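Local coordinates for 5-formyl-3-hydroxy-2-methylpyridine 4-carboxylate 5-dehydrogenase (Mesorhizobium japonicum MAFF 303099, PDB 4OM8), which oxidises 5-formyl-3-hydroxy-2-methylpyridine-4-carboxylate with NAD(+) during vitamin B6 breakdown and can also reduce it with NADH to 4-pyridoxic acid, at residues G103-G106 and Q107-V111; G117-I120 and T121-Q124; K155-P158 and Q159-A162; V186-R189 and V190-L194; G221-I224 and A225-P229. All blocks are in the same frame, centred on the assembly; numbering follows the deposited sequence. Where two conformers were deposited one is given.

Overall arrangement
Contacts 1, 2 and 3 belong to the NAD-binding domain, contacts 4 and 5 to the helical C-terminal domain. Contacts 1 to 3 are partly buried entries into regular structure: a turn feeding strand 110-113 in contact 1, and the first turns of helices 120-123 and 158-170 in contacts 2 and 3. They combine exposed polar residues with buried isoleucine, leucine and hydrogen-bonded threonine or glutamine. Contacts 1 and 3 meet through Ile110 and Thr160, and Gln124 of contact 2 bonds to the loop of contact 3. Contacts 4 and 5 are buried, lie on successive helices and both touch the second subunit; contact 4 brings ionic bonds to that interface, contact 5 mainly hydrogen bonds and apolar packing.

Contact 1: residues G103-G106 and Q107-V111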
# COMPACT_ATOMS: atom_id res chain seq x y z
N GLY A 103 -34.07 -11.69 -21.16
CA GLY A 103 -34.97 -11.64 -22.30
C GLY A 103 -34.97 -10.32 -23.04
O GLY A 103 -35.61 -10.21 -24.09
N LEU A 104 -34.26 -9.33 -22.50
CA LEU A 104 -34.29 -7.97 -23.04
C LEU A 104 -33.02 -7.56 -23.78
O LEU A 104 -32.94 -6.46 -24.34
CB LEU A 104 -34.53 -6.98 -21.91
CG LEU A 104 -35.80 -7.18 -21.10
CD1 LEU A 104 -35.84 -6.17 -19.98
CD2 LEU A 104 -37.01 -7.03 -22.02
N ILE A 105 -32.02 -8.44 -23.75
CA ILE A 105 -30.75 -8.14 -24.38
C ILE A 105 -30.34 -9.25 -25.35
O ILE A 105 -30.79 -10.40 -25.24
CB ILE A 105 -29.63 -7.94 -23.33
CG1 ILE A 105 -29.39 -9.23 -22.55
CG2 ILE A 105 -29.98 -6.79 -22.38
CD1 ILE A 105 -28.32 -9.08 -21.46
N GLY A 106 -29.47 -8.88 -26.27
CA GLY A 106 -28.94 -9.84 -27.24
C GLY A 106 -28.13 -10.94 -26.58
O GLY A 106 -27.48 -10.72 -25.55
N GLN A 107 -28.14 -12.13 -27.18
CA GLN A 107 -27.38 -13.24 -26.63
C GLN A 107 -25.87 -12.98 -26.68
O GLN A 107 -25.10 -13.66 -26.01
CB GLN A 107 -27.74 -14.53 -27.37
CG GLN A 107 -27.49 -14.46 -28.85
CD GLN A 107 -28.21 -15.55 -29.60
OE1 GLN A 107 -29.42 -15.46 -29.85
NE2 GLN A 107 -27.49 -16.61 -29.94
N ASP A 108 -25.45 -12.01 -27.48
CA ASP A 108 -24.03 -11.66 -27.53
C ASP A 108 -23.71 -10.40 -26.73
O ASP A 108 -22.55 -9.98 -26.68
CB ASP A 108 -23.57 -11.51 -28.98
CG ASP A 108 -24.31 -10.43 -29.73
OD1 ASP A 108 -25.44 -10.07 -29.33
OD2 ASP A 108 -23.77 -9.94 -30.74
N THR A 109 -24.71 -9.81 -26.08
CA THR A 109 -24.44 -8.73 -25.13
C THR A 109 -23.56 -9.26 -23.99
O THR A 109 -23.85 -10.31 -23.45
CB THR A 109 -25.75 -8.16 -24.57
OG1 THR A 109 -26.43 -7.48 -25.63
CG2 THR A 109 -25.51 -7.19 -23.44
N ILE A 110 -22.50 -8.54 -23.63
CA ILE A 110 -21.71 -8.96 -22.49
C ILE A 110 -22.40 -8.49 -21.21
O ILE A 110 -22.90 -7.36 -21.13
CB ILE A 110 -20.26 -8.45 -22.58
CG1 ILE A 110 -19.57 -9.13 -23.76
CG2 ILE A 110 -19.50 -8.73 -21.28
CD1 ILE A 110 -18.20 -8.62 -24.07
N VAL A 111 -22.48 -9.37 -20.22
CA VAL A 111 -22.99 -9.01 -18.92
C VAL A 111 -21.87 -9.12 -17.90
O VAL A 111 -21.34 -10.20 -17.66
CB VAL A 111 -24.17 -9.90 -18.50
CG1 VAL A 111 -24.69 -9.47 -17.14
CG2 VAL A 111 -25.28 -9.78 -19.55
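Gly106 and Thr109 are the two ends of a type I beta turn that leads the loop after helix 91-102 into strand 110-113. Its polar part is one bond across the turn, from Thr109 N to Gly106 O at 3.0 Å. The same oxygen also accepts a bond from Arg132 NH1. Glycine suits position 106, since a beta carbon there would run into Asp108 OD1 as that side chain now stands, while the middle positions hold Gln107 and Asp108, polar residues fit for the exposed side.

The apolar part centres on Ile105. Its CG1 lies between the backbone N and the carbonyl carbon (chi1 63°), an orientation that carries CD1 to within 3.7 Å of Val111 CG2 and 3.9 Å of Thr109 CG2. The Ile105 side chain crosses both of these at roughly a right angle. Thr109 serves two purposes, its methyl meeting Ile105 and its OG1 bonding to Ala80 O. A valine in its place would keep a methyl beside Ile105 but would probably leave Ala80 O without its hydroxyl mate.

Around the turn, Ile105 and Thr109 rest on Val83 of strand 82-85, Val111 on Met133 of strand 133-137, and Ile110 against helix 158-170.

Contact 2: residues G117-I120 and T121-Q124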
# COMPACT_ATOMS: atom_id res chain seq x y z
N GLY A 117 -17.11 -10.37 -4.10
CA GLY A 117 -16.93 -11.63 -3.39
C GLY A 117 -17.73 -12.84 -3.83
O GLY A 117 -17.58 -13.91 -3.26
N ILE A 118 -18.57 -12.67 -4.84
CA ILE A 118 -19.33 -13.80 -5.36
C ILE A 118 -18.63 -14.34 -6.60
O ILE A 118 -18.34 -13.58 -7.52
CB ILE A 118 -20.77 -13.39 -5.68
CG1 ILE A 118 -21.42 -12.78 -4.42
CG2 ILE A 118 -21.56 -14.60 -6.19
CD1 ILE A 118 -22.76 -12.12 -4.66
N PRO A 119 -18.35 -15.65 -6.64
CA PRO A 119 -17.62 -16.19 -7.79
C PRO A 119 -18.36 -15.96 -9.09
O PRO A 119 -19.59 -16.11 -9.15
CB PRO A 119 -17.54 -17.70 -7.49
CG PRO A 119 -17.76 -17.82 -6.03
CD PRO A 119 -18.63 -16.68 -5.62
N ILE A 120 -17.63 -15.57 -10.12
CA ILE A 120 -18.24 -15.36 -11.43
C ILE A 120 -18.83 -16.68 -11.91
O ILE A 120 -19.86 -16.71 -12.58
CB ILE A 120 -17.20 -14.83 -12.46
CG1 ILE A 120 -16.51 -13.56 -11.91
CG2 ILE A 120 -17.87 -14.53 -13.79
CD1 ILE A 120 -17.47 -12.50 -11.37
N THR A 121 -18.20 -17.78 -11.51
CA THR A 121 -18.68 -19.11 -11.86
C THR A 121 -20.09 -19.38 -11.33
O THR A 121 -20.92 -20.03 -12.00
CB THR A 121 -17.71 -20.17 -11.34
OG1 THR A 121 -16.46 -20.01 -12.00
CG2 THR A 121 -18.24 -21.58 -11.59
N LYS A 122 -20.38 -18.86 -10.14
CA LYS A 122 -21.73 -18.98 -9.58
C LYS A 122 -22.71 -18.04 -10.28
O LYS A 122 -23.82 -18.43 -10.62
CB LYS A 122 -21.73 -18.70 -8.08
CG LYS A 122 -21.21 -19.86 -7.26
CD LYS A 122 -21.41 -19.59 -5.78
CE LYS A 122 -20.80 -20.71 -4.95
NZ LYS A 122 -21.07 -20.53 -3.50
N LEU A 123 -22.27 -16.81 -10.51
CA LEU A 123 -23.15 -15.81 -11.11
C LEU A 123 -23.63 -16.23 -12.50
O LEU A 123 -24.80 -16.06 -12.83
CB LEU A 123 -22.44 -14.46 -11.19
CG LEU A 123 -22.18 -13.81 -9.82
CD1 LEU A 123 -21.44 -12.49 -9.99
CD2 LEU A 123 -23.50 -13.60 -9.08
N GLN A 124 -22.73 -16.81 -13.29
CA GLN A 124 -23.06 -17.07 -14.69
C GLN A 124 -23.98 -18.29 -14.84
O GLN A 124 -24.54 -18.52 -15.92
CB GLN A 124 -21.80 -17.22 -15.54
CG GLN A 124 -20.96 -18.44 -15.21
CD GLN A 124 -19.56 -18.39 -15.81
OE1 GLN A 124 -18.67 -19.12 -15.35
NE2 GLN A 124 -19.35 -17.57 -16.84
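Leu123 N donates to Pro119 O at 3.1 Å, and Gln124 N reaches Ile120 O at 3.0 Å. Pro119 O takes a second, weak bond from Lys122 N. The side-chain amide of Gln124 turns to the next loop, OE1 accepting from Lys155 N and NE2 donating to Thr156 OG1.

These bonds start helix 120-123, a short helix of the Rossmann-type NAD-binding domain, with Pro119 as its N-cap. Proline has no N-H to offer, which costs little at a position where only its carbonyl is needed by the helix. Asp181 holds the helix start through both carboxylate oxygens, OD1 bonding to the first helical amide, Ile120 N, and OD2 to Thr121 OG1.

Among the side chains, Ile118 meets Leu123 at about a right angle, CG2 lying 3.6 Å from Leu123 CD2. That branch of Ile118, anti to the backbone N (chi1 -56°), is the one turned to the leucine. The extended chain of Lys122 runs alongside the Pro119 ring, its CD 4.0 Å from Pro119 CD. Ile118 and Leu123 both also touch Lys94, a residue that binds NAD(+).

Contact 3: residues K155-P158 and Q159-A162; sequences KTAP and QTVA
Ala157 O is held by two amides of the following turn. Thr160 N donates to it at 2.9 Å, and Val161 N adds a weak bond at 3.4 Å. Ala157 is the N-cap of helix 158-170, which follows strand 147-151 in the NAD-binding domain. Its CB is small enough to sit among Gln159 OE1 and Thr160 OG1, each 3.7 Å away. Pro158 comes next, in the first turn, where the missing N-H breaks no helical bond and the ring fixes a helical phi; its own carbonyl receives Ala162 N at 2.9 Å.

Gln159 lies on the exposed side, and a bend at chi2 (73°) folds its chain back over the helix start. OE1 thereby lies beside Ala157 CB and the proline ring, 3.8 Å from Pro158 CD.

The two threonines face inward, each splitting its branches between polar and apolar work. Thr160 OG1 bonds to Glu131 O and Thr156 OG1 to Met133 O, ties that fasten the helix start to the chain around strand 133-137; Gly153 N, also bonded to Thr156 OG1, braces the loop itself. The Thr156 side chain crosses those of Thr160 and Val161 at about a right angle, its CG2 3.9 Å from Thr160 CB and 4.0 Å from Val161 CG2.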
# COMPACT_ATOMS: atom_id res chain seq x y z
N LYS A 155 -17.06 -20.76 -17.14
CA LYS A 155 -17.70 -20.85 -18.45
C LYS A 155 -17.48 -19.61 -19.32
O LYS A 155 -17.94 -19.55 -20.45
CB LYS A 155 -19.21 -21.08 -18.29
CG LYS A 155 -19.60 -22.41 -17.64
CD LYS A 155 -21.12 -22.55 -17.61
CE LYS A 155 -21.56 -23.87 -16.98
NZ LYS A 155 -20.97 -25.05 -17.68
N THR A 156 -16.77 -18.61 -18.79
CA THR A 156 -16.57 -17.38 -19.55
C THR A 156 -15.66 -17.60 -20.76
O THR A 156 -14.60 -18.21 -20.65
CB THR A 156 -15.95 -16.26 -18.67
OG1 THR A 156 -16.80 -16.01 -17.55
CG2 THR A 156 -15.78 -14.98 -19.46
N ALA A 157 -16.09 -17.12 -21.93
CA ALA A 157 -15.26 -17.23 -23.13
C ALA A 157 -14.04 -16.33 -23.00
O ALA A 157 -14.14 -15.21 -22.53
CB ALA A 157 -16.06 -16.86 -24.36
N PRO A 158 -12.87 -16.84 -23.42
CA PRO A 158 -11.68 -15.99 -23.46
C PRO A 158 -11.92 -14.71 -24.25
O PRO A 158 -11.40 -13.66 -23.86
CB PRO A 158 -10.65 -16.89 -24.16
CG PRO A 158 -11.05 -18.26 -23.74
CD PRO A 158 -12.57 -18.25 -23.72
N GLN A 159 -12.72 -14.78 -25.32
CA GLN A 159 -13.06 -13.59 -26.11
C GLN A 159 -13.78 -12.52 -25.28
O GLN A 159 -13.60 -11.33 -25.50
CB GLN A 159 -13.94 -13.99 -27.30
CG GLN A 159 -13.22 -14.80 -28.38
CD GLN A 159 -12.93 -16.24 -27.97
OE1 GLN A 159 -13.55 -16.77 -27.04
NE2 GLN A 159 -11.99 -16.87 -28.66
N THR A 160 -14.58 -12.95 -24.31
CA THR A 160 -15.30 -12.02 -23.45
C THR A 160 -14.32 -11.24 -22.60
O THR A 160 -14.41 -10.00 -22.47
CB THR A 160 -16.31 -12.77 -22.58
OG1 THR A 160 -17.25 -13.43 -23.44
CG2 THR A 160 -17.04 -11.81 -21.62
N VAL A 161 -13.37 -11.96 -22.03
CA VAL A 161 -12.32 -11.34 -21.23
C VAL A 161 -11.52 -10.37 -22.08
O VAL A 161 -11.27 -9.23 -21.67
CB VAL A 161 -11.39 -12.41 -20.60
CG1 VAL A 161 -10.20 -11.76 -19.94
CG2 VAL A 161 -12.16 -13.27 -19.59
N ALA A 162 -11.13 -10.79 -23.27
CA ALA A 162 -10.33 -9.91 -24.12
C ALA A 162 -11.11 -8.65 -24.51
O ALA A 162 -10.55 -7.57 -24.52
CB ALA A 162 -9.87 -10.65 -25.36

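Contact 4: residues V186-R189 and V190-L194; sequences VENR and VLYAL
Val190, Asn188 and Arg189 carry this contact in the first turns of helix 187-203, a helix of the C-terminal domain that runs along the dimer interface. Val190 N donates to Val186 O at 3.0 Å, almost straight (167° at the hydrogen), and Val190 CG2, set beside its backbone N, rests 3.5 Å from the same oxygen. A branched apolar residue fits here because it also packs on Leu194 of the second subunit.

Arg189 works through both backbone and side chain. Its carbonyl accepts Ala193 N at 2.9 Å. The chain, bent at chi3 (70°), brings the guanidinium to Asp251 and Glu197 of the second subunit in salt bridges and NH1 to Pro183 O; the two acids probably balance much of its charge, though Arg204 of the second subunit lies close by.

Asn188 lies alongside Leu191, pointing the same way, with OD1 3.6 Å from Leu191 CD2. Both Asn188 and Glu187, whose OE2 bonds to Ser139 OG, touch His137, which is thought to matter for catalysis. Tyr192 N binds Asn188 O at 2.8 Å, and that oxygen also lies at the edge of the tyrosine ring, 3.2 Å from Tyr192 CD1.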
# COMPACT_ATOMS: atom_id res chain seq x y z
N VAL A 186 -7.83 -10.72 -7.14
CA VAL A 186 -6.46 -10.42 -6.71
C VAL A 186 -6.41 -9.27 -5.71
O VAL A 186 -5.82 -9.40 -4.63
CB VAL A 186 -5.53 -10.10 -7.91
CG1 VAL A 186 -4.19 -9.53 -7.44
CG2 VAL A 186 -5.34 -11.38 -8.73
N GLU A 187 -7.04 -8.15 -6.07
CA GLU A 187 -6.94 -6.92 -5.27
C GLU A 187 -7.36 -7.15 -3.83
O GLU A 187 -6.60 -6.87 -2.88
CB GLU A 187 -7.80 -5.81 -5.89
CG GLU A 187 -7.79 -4.52 -5.12
CD GLU A 187 -8.89 -3.59 -5.58
OE1 GLU A 187 -10.05 -4.05 -5.68
OE2 GLU A 187 -8.60 -2.41 -5.87
N ASN A 188 -8.56 -7.67 -3.62
CA ASN A 188 -9.02 -7.79 -2.25
C ASN A 188 -8.34 -8.94 -1.52
O ASN A 188 -8.29 -8.92 -0.29
CB ASN A 188 -10.54 -7.91 -2.21
CG ASN A 188 -11.20 -6.54 -2.25
OD1 ASN A 188 -10.68 -5.60 -1.66
ND2 ASN A 188 -12.31 -6.41 -2.99
N ARG A 189 -7.76 -9.91 -2.24
CA ARG A 189 -6.96 -10.92 -1.55
C ARG A 189 -5.72 -10.30 -0.94
O ARG A 189 -5.38 -10.52 0.23
CB ARG A 189 -6.54 -12.05 -2.50
CG ARG A 189 -7.69 -12.94 -2.92
CD ARG A 189 -7.19 -14.17 -3.67
NE ARG A 189 -6.47 -15.14 -2.86
CZ ARG A 189 -7.05 -16.15 -2.22
NH1 ARG A 189 -8.35 -16.34 -2.29
NH2 ARG A 189 -6.29 -16.99 -1.51
N VAL A 190 -5.02 -9.49 -1.74
CA VAL A 190 -3.81 -8.88 -1.23
C VAL A 190 -4.17 -7.86 -0.14
O VAL A 190 -3.50 -7.78 0.90
CB VAL A 190 -3.00 -8.23 -2.37
CG1 VAL A 190 -1.77 -7.52 -1.81
CG2 VAL A 190 -2.56 -9.29 -3.38
N LEU A 191 -5.27 -7.13 -0.33
CA LEU A 191 -5.71 -6.18 0.70
C LEU A 191 -6.07 -6.89 2.00
O LEU A 191 -5.66 -6.46 3.09
CB LEU A 191 -6.92 -5.38 0.21
CG LEU A 191 -7.49 -4.40 1.24
CD1 LEU A 191 -6.47 -3.33 1.65
CD2 LEU A 191 -8.78 -3.76 0.73
N TYR A 192 -6.83 -7.97 1.90
CA TYR A 192 -7.24 -8.66 3.11
C TYR A 192 -6.06 -9.37 3.77
O TYR A 192 -6.07 -9.56 4.98
CB TYR A 192 -8.42 -9.63 2.82
CG TYR A 192 -9.75 -8.91 2.97
CD1 TYR A 192 -10.11 -7.87 2.13
CD2 TYR A 192 -10.64 -9.26 3.98
CE1 TYR A 192 -11.32 -7.20 2.29
CE2 TYR A 192 -11.84 -8.61 4.15
CZ TYR A 192 -12.18 -7.58 3.31
OH TYR A 192 -13.39 -6.96 3.51
N ALA A 193 -5.03 -9.72 3.02
CA ALA A 193 -3.83 -10.26 3.66
C ALA A 193 -3.12 -9.18 4.48
O ALA A 193 -2.69 -9.43 5.61
CB ALA A 193 -2.89 -10.85 2.62
N LEU A 194 -3.01 -7.99 3.91
CA LEU A 194 -2.46 -6.83 4.62
C LEU A 194 -3.28 -6.56 5.88
O LEU A 194 -2.72 -6.43 6.98
CB LEU A 194 -2.45 -5.60 3.70
CG LEU A 194 -1.93 -4.23 4.12
CD1 LEU A 194 -1.69 -3.42 2.86
CD2 LEU A 194 -2.92 -3.49 5.01

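Contact 5: residues G221-I224 and A225-P229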
# COMPACT_ATOMS: atom_id res chain seq x y z
N GLY A 221 2.09 1.79 1.90
CA GLY A 221 1.22 2.29 0.83
C GLY A 221 1.90 3.32 -0.07
O GLY A 221 1.86 3.24 -1.29
N TYR A 222 2.55 4.29 0.57
CA TYR A 222 3.29 5.34 -0.12
C TYR A 222 4.31 4.75 -1.09
O TYR A 222 4.36 5.13 -2.27
CB TYR A 222 3.95 6.22 0.95
CG TYR A 222 5.01 7.21 0.53
CD1 TYR A 222 4.80 8.12 -0.49
CD2 TYR A 222 6.20 7.28 1.24
CE1 TYR A 222 5.78 9.05 -0.82
CE2 TYR A 222 7.17 8.19 0.93
CZ TYR A 222 6.97 9.07 -0.10
OH TYR A 222 7.97 9.98 -0.39
N LYS A 223 5.08 3.77 -0.63
CA LYS A 223 6.09 3.11 -1.45
C LYS A 223 5.47 2.29 -2.58
O LYS A 223 5.89 2.36 -3.73
CB LYS A 223 6.97 2.22 -0.57
CG LYS A 223 8.02 1.39 -1.30
CD LYS A 223 9.03 0.75 -0.32
CE LYS A 223 9.96 1.79 0.31
NZ LYS A 223 10.86 1.24 1.38
N ILE A 224 4.46 1.49 -2.23
CA ILE A 224 3.84 0.55 -3.19
C ILE A 224 3.04 1.28 -4.27
O ILE A 224 2.90 0.79 -5.40
CB ILE A 224 2.94 -0.47 -2.45
CG1 ILE A 224 3.81 -1.43 -1.61
CG2 ILE A 224 2.07 -1.26 -3.42
CD1 ILE A 224 4.48 -2.50 -2.42
N ALA A 225 2.53 2.47 -3.95
CA ALA A 225 1.88 3.31 -4.96
C ALA A 225 2.83 3.62 -6.13
O ALA A 225 2.41 3.69 -7.29
CB ALA A 225 1.37 4.60 -4.33
N VAL A 226 4.10 3.83 -5.80
CA VAL A 226 5.12 4.15 -6.79
C VAL A 226 5.79 2.90 -7.36
O VAL A 226 6.14 2.84 -8.54
CB VAL A 226 6.19 5.07 -6.16
CG1 VAL A 226 7.29 5.38 -7.15
CG2 VAL A 226 5.54 6.36 -5.67
N ILE A 227 5.95 1.89 -6.51
CA ILE A 227 6.68 0.68 -6.85
C ILE A 227 5.86 -0.55 -6.46
O ILE A 227 5.74 -0.84 -5.28
CB ILE A 227 8.04 0.62 -6.12
CG1 ILE A 227 8.84 1.90 -6.34
CG2 ILE A 227 8.83 -0.60 -6.59
CD1 ILE A 227 9.86 2.18 -5.24
N GLY A 228 5.32 -1.28 -7.43
CA GLY A 228 4.50 -2.45 -7.13
C GLY A 228 5.28 -3.55 -6.43
O GLY A 228 6.51 -3.56 -6.49
N PRO A 229 4.57 -4.48 -5.77
CA PRO A 229 5.25 -5.51 -4.97
C PRO A 229 6.31 -6.34 -5.72
O PRO A 229 7.35 -6.63 -5.12
CB PRO A 229 4.10 -6.43 -4.53
CG PRO A 229 2.86 -5.60 -4.63
CD PRO A 229 3.10 -4.59 -5.72
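Ala225 N bonds to Gly221 O at 2.8 Å, and two residues on from that glycine Lys223 O accepts both Ile227 N at 2.8 Å and, weakly, Val226 N, after which Ile227 adopts an extended backbone and helix 209-226 stops. The chain then folds back on itself, bringing Ile227 O to 3.1 Å from Ile224 CA in a CA-H...O contact (158° at the hydrogen).

Ile224 is the apolar centre of this reversal. Its CG1 lies beside the backbone N (chi1 -69°) and a bend at chi2 (-78°) lays CD1 over the returning chain, 3.5 Å from Ile227 O and 4.1 Å from Pro229 CG. An alanine at Ile224 would lose this arm and would probably open a gap between the helix end, Pro229 and Leu232 of the next helix. Ala225, small enough for a tight approach, packs on Gly221 of the second subunit; within its own chain its CB is 3.4 Å from Gly221 O.

Polar groups also reach the partner chain. Tyr222 OH bonds to Leu298 O of the second subunit, and Ile224 O receives Ser217 OG of that subunit. Tyr222 O, by contrast, is buried without a partner, as can happen where a helix frays.

Gly228 is the N-cap of helix 229-236, and Pro229 suits the first turn because no N-H is needed there. The whole is a tight link between consecutive helices in the all-helical, dimer-forming C-terminal domain of the 3-hydroxyacyl-CoA dehydrogenase family.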